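Local coordinates for protein metallocarboxypeptidase (Trypanosoma cruzi, PDB 3DWC) that probably releases C-terminal amino acids, other than proline, from peptides with broad specificity, as a cobalt-binding metallocarboxypeptidase of the M32 family, at residues Ala319-Leu322 against Val323-Phe326; Val446-Cys449 against Ile450-Gly453. All blocks are in the same frame, centred on the assembly; numbering follows the deposited sequence.

Contact 1. Residues Ala319-Leu322 against Val323-Phe326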
loop_
_atom_site.group_PDB
_atom_site.type_symbol
_atom_site.label_atom_id
_atom_site.label_comp_id
_atom_site.label_asym_id
_atom_site.label_seq_id
_atom_site.Cartn_x
_atom_site.Cartn_y
_atom_site.Cartn_z
ATOM N N ALA B 319 -23.979 25.336 -7.574
ATOM C CA ALA B 319 -24.499 26.220 -6.523
ATOM C C ALA B 319 -25.462 25.567 -5.533
ATOM O O ALA B 319 -25.254 25.673 -4.287
ATOM C CB ALA B 319 -25.091 27.482 -7.136
ATOM N N PRO B 320 -26.519 24.913 -6.031
ATOM C CA PRO B 320 -27.418 24.209 -5.107
ATOM C C PRO B 320 -26.835 23.005 -4.363
ATOM O O PRO B 320 -27.361 22.631 -3.309
ATOM C CB PRO B 320 -28.565 23.713 -6.024
ATOM C CG PRO B 320 -28.370 24.367 -7.329
ATOM C CD PRO B 320 -26.949 24.758 -7.437
ATOM N N ARG B 321 -25.816 22.350 -4.915
ATOM C CA ARG B 321 -25.072 21.373 -4.130
ATOM C C ARG B 321 -24.299 22.028 -3.016
ATOM O O ARG B 321 -24.119 21.429 -1.945
ATOM C CB ARG B 321 -24.088 20.587 -4.966
ATOM C CG ARG B 321 -24.704 19.945 -6.191
ATOM C CD ARG B 321 -25.647 18.833 -5.869
ATOM N NE ARG B 321 -26.535 18.689 -7.004
ATOM C CZ ARG B 321 -27.671 19.354 -7.173
ATOM N NH1 ARG B 321 -28.169 20.152 -6.213
ATOM N NH2 ARG B 321 -28.363 19.160 -8.294
ATOM N N LEU B 322 -23.843 23.256 -3.219
ATOM C CA LEU B 322 -23.128 23.933 -2.137
ATOM C C LEU B 322 -24.120 24.267 -1.040
ATOM O O LEU B 322 -23.777 24.193 0.127
ATOM C CB LEU B 322 -22.388 25.188 -2.598
ATOM C CG LEU B 322 -21.268 25.000 -3.629
ATOM C CD1 LEU B 322 -20.783 26.377 -4.151
ATOM C CD2 LEU B 322 -20.143 24.184 -3.075
ATOM N N VAL B 323 -25.344 24.625 -1.393
ATOM C CA VAL B 323 -26.385 24.883 -0.361
ATOM C C VAL B 323 -26.716 23.587 0.425
ATOM O O VAL B 323 -26.720 23.553 1.648
ATOM C CB VAL B 323 -27.651 25.499 -0.992
ATOM C CG1 VAL B 323 -28.821 25.571 0.052
ATOM C CG2 VAL B 323 -27.316 26.852 -1.557
ATOM N N GLU B 324 -26.895 22.503 -0.313
ATOM C CA GLU B 324 -27.212 21.200 0.244
ATOM C C GLU B 324 -26.148 20.616 1.204
ATOM O O GLU B 324 -26.500 20.061 2.260
ATOM C CB GLU B 324 -27.421 20.258 -0.925
ATOM C CG GLU B 324 -27.723 18.843 -0.517
ATOM C CD GLU B 324 -27.756 17.902 -1.713
ATOM O OE1 GLU B 324 -27.647 18.401 -2.876
ATOM O OE2 GLU B 324 -27.881 16.664 -1.462
ATOM N N TYR B 325 -24.870 20.738 0.827
ATOM C CA TYR B 325 -23.756 20.162 1.592
ATOM C C TYR B 325 -23.253 21.078 2.692
ATOM O O TYR B 325 -22.784 20.604 3.713
ATOM C CB TYR B 325 -22.594 19.771 0.659
ATOM C CG TYR B 325 -22.807 18.422 0.035
ATOM C CD1 TYR B 325 -22.247 17.258 0.571
ATOM C CD2 TYR B 325 -23.650 18.290 -1.030
ATOM C CE1 TYR B 325 -22.485 16.013 -0.035
ATOM C CE2 TYR B 325 -23.897 17.066 -1.615
ATOM C CZ TYR B 325 -23.323 15.945 -1.131
ATOM O OH TYR B 325 -23.678 14.777 -1.766
ATOM N N PHE B 326 -23.322 22.400 2.497
ATOM C CA PHE B 326 -22.753 23.333 3.501
ATOM C C PHE B 326 -23.789 24.194 4.162
ATOM O O PHE B 326 -23.505 24.789 5.201
ATOM C CB PHE B 326 -21.688 24.260 2.873
ATOM C CG PHE B 326 -20.517 23.522 2.272
ATOM C CD1 PHE B 326 -19.775 22.611 3.012
ATOM C CD2 PHE B 326 -20.150 23.744 0.992
ATOM C CE1 PHE B 326 -18.717 21.932 2.423
ATOM C CE2 PHE B 326 -19.089 23.067 0.434
ATOM C CZ PHE B 326 -18.399 22.179 1.135
HETATM O O HOH W 1 -29.415 19.847 -3.784
#
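Leu-322 and Phe-326, one turn apart, make the tightly packed side of this helical segment. CD2 of Leu-322 reaches the phenyl ring at its CE2 corner, 3.8 Å away, and the two side chains cross at a slant. In Phe-326 the ring carbon CG stands anti to the carbonyl carbon (chi1 -60°), which turns the ring back along the helix toward the leucine. Phe-207 meets the same ring edge-to-face, and Phe-258 touches both residues, so an aromatic cluster closes this side. Tyr-325 lies against helix 209-222, and the edge of its ring passes the carbonyl of Arg-321, with CD2 3.3 Å from O.

The segment is the C-terminal end of helix 312-326, and ordinary i to i+4 bonding runs through it: Val-323 N to Ala-319 O at 3.1 Å, then Glu-324 to Pro-320, Tyr-325 to Arg-321 and Phe-326 to Leu-322. Pro-320, lacking an N-H, gives no bond to the preceding turn, and the helix is kinked there.

The solvent side, with Pro-320 and Glu-324, is looser. Arg-321 runs beside Glu-324, yet NH1 stays 3.8 Å from OE1, a long salt bridge with guanidinium and carboxylate planes 67° apart; the arginine also makes a cation-pi contact with Phe-317 and lies against Phe-218. A water donates to Glu-324 OE1 at 2.5 Å and, weakly, to Pro-320 O.

Contact 2. Residues Val446-Cys449 against Ile450-Gly453; sequences VDDC and IRKG. With SO4 (sulfate ion), chain R.
Backbone bonds from Ile-450 N to Val-446 O (3.0 Å), Arg-451 N to Asp-447 O and Lys-452 N to Asp-448 O carry the last turn of helix 443-451 to its end. On the buried side Val-446 and Ile-450 lie alongside each other, pointing the same way, with CG1 of the valine 3.8 Å from CD1 of the isoleucine; Ile-458 of helix 456-467 packs on both.

Across the polar side, Arg-451 leans back over the turn. Its CG sits between the backbone N and the carbonyl carbon (chi1 82°), and the chain then extends to bring NE within 3.1 Å of Asp-448 OD1. This salt bridge meets OD1 on its anti side but well out of the carboxylate plane, with the two flat groups nearly perpendicular, 83° apart; NH1 adds a weak bond to OD1 at 3.3 Å.

The helix ends in a Schellman motif: Gly-453 takes positive phi as the chain leaves helical geometry, and its N bonds to Ile-450 O at 3.0 Å.

At its NH1/NH2 edge the guanidinium faces a sulfate, probably from the crystallisation liquor, whose sulfur lies in the guanidinium plane. O3 is shared by NH1 and NH2, at 3.1 Å and 3.0 Å from these nitrogens, through weak bonds. In the crystal Arg-451 thus lies between two anions, which would be expected to favour its charged form. Asp-447, by contrast, directs OD1 to Arg-438 of helix 421-441.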
loop_
_atom_site.group_PDB
_atom_site.type_symbol
_atom_site.label_atom_id
_atom_site.label_comp_id
_atom_site.label_asym_id
_atom_site.label_seq_id
_atom_site.Cartn_x
_atom_site.Cartn_y
_atom_site.Cartn_z
ATOM N N VAL B 446 -24.492 20.045 -24.973
ATOM C CA VAL B 446 -23.378 20.028 -24.030
ATOM C C VAL B 446 -23.745 20.870 -22.820
ATOM O O VAL B 446 -23.581 20.410 -21.717
ATOM C CB VAL B 446 -22.055 20.487 -24.661
ATOM C CG1 VAL B 446 -20.918 20.517 -23.621
ATOM C CG2 VAL B 446 -21.692 19.586 -25.847
ATOM N N ASP B 447 -24.219 22.103 -23.013
ATOM C CA ASP B 447 -24.613 22.942 -21.870
ATOM C C ASP B 447 -25.657 22.275 -20.963
ATOM O O ASP B 447 -25.550 22.347 -19.728
ATOM C CB ASP B 447 -25.106 24.301 -22.320
ATOM C CG ASP B 447 -23.992 25.193 -22.838
ATOM O OD1 ASP B 447 -22.801 24.896 -22.571
ATOM O OD2 ASP B 447 -24.326 26.191 -23.519
ATOM N N ASP B 448 -26.618 21.583 -21.561
ATOM C CA ASP B 448 -27.625 20.875 -20.778
ATOM C C ASP B 448 -27.021 19.745 -19.967
ATOM O O ASP B 448 -27.389 19.585 -18.810
ATOM C CB ASP B 448 -28.756 20.312 -21.650
ATOM C CG ASP B 448 -29.681 21.359 -22.128
ATOM O OD1 ASP B 448 -29.508 22.505 -21.682
ATOM O OD2 ASP B 448 -30.574 21.041 -22.963
ATOM N N CYS B 449 -26.118 18.955 -20.570
ATOM C CA CYS B 449 -25.379 17.921 -19.847
ATOM C C CYS B 449 -24.626 18.474 -18.646
ATOM O O CYS B 449 -24.686 17.918 -17.556
ATOM C CB CYS B 449 -24.376 17.214 -20.767
ATOM S SG CYS B 449 -25.130 16.264 -22.146
ATOM N N ILE B 450 -23.890 19.558 -18.857
ATOM C CA ILE B 450 -23.124 20.168 -17.794
ATOM C C ILE B 450 -24.036 20.727 -16.697
ATOM O O ILE B 450 -23.882 20.370 -15.540
ATOM C CB ILE B 450 -22.156 21.272 -18.334
ATOM C CG1 ILE B 450 -21.072 20.662 -19.264
ATOM C CG2 ILE B 450 -21.475 22.002 -17.165
ATOM C CD1 ILE B 450 -20.183 21.688 -20.074
ATOM N N ARG B 451 -24.999 21.572 -17.049
ATOM C CA ARG B 451 -25.812 22.223 -16.031
ATOM C C ARG B 451 -26.688 21.262 -15.226
ATOM O O ARG B 451 -27.009 21.555 -14.083
ATOM C CB ARG B 451 -26.612 23.405 -16.625
ATOM C CG ARG B 451 -27.862 23.079 -17.324
ATOM C CD ARG B 451 -28.368 24.322 -18.119
ATOM N NE ARG B 451 -29.485 23.947 -18.955
ATOM C CZ ARG B 451 -30.707 23.672 -18.493
ATOM N NH1 ARG B 451 -31.657 23.330 -19.352
ATOM N NH2 ARG B 451 -31.004 23.759 -17.186
ATOM N N LYS B 452 -27.036 20.119 -15.813
ATOM C CA LYS B 452 -27.764 19.078 -15.125
ATOM C C LYS B 452 -26.855 17.984 -14.510
ATOM O O LYS B 452 -27.372 17.043 -13.929
ATOM C CB LYS B 452 -28.743 18.384 -16.090
ATOM C CG LYS B 452 -29.831 19.280 -16.669
ATOM C CD LYS B 452 -30.763 18.465 -17.563
ATOM C CE LYS B 452 -31.814 19.360 -18.287
ATOM N NZ LYS B 452 -32.703 18.552 -19.175
ATOM N N GLY B 453 -25.534 18.081 -14.650
ATOM C CA GLY B 453 -24.653 17.077 -14.068
ATOM C C GLY B 453 -24.864 15.676 -14.640
ATOM O O GLY B 453 -24.761 14.677 -13.927
HETATM S S SO4 R . -34.677 23.383 -17.084
HETATM O O1 SO4 R . -36.018 23.898 -16.801
HETATM O O2 SO4 R . -34.738 22.292 -18.064
HETATM O O3 SO4 R . -33.872 24.495 -17.586
HETATM O O4 SO4 R . -34.085 22.854 -15.854
#

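Contacts 1 and 2 show how two helix ends, far apart in sequence, can belong to one neighbourhood. Their centres are about 17 Å apart and their nearest atoms about 6 Å, without touching. An earlier part of helix 312-326 connects them: Ala-313 and Phe-314 receive Ile-450 of contact 2, and Glu-316 is touched by Arg-451. Both lie away from the cobalt site of His-267, His-271 and Glu-298. The chain leaving contact 2 at Gly-453 runs straight into Asp-454, Leu-455 and Gly-456 of the glycine pocket, and the Cys-449 side chain is about 7 Å from both bound glycine and alanine; the Arg-321 side chain of contact 1 is about 13 Å from a glycine.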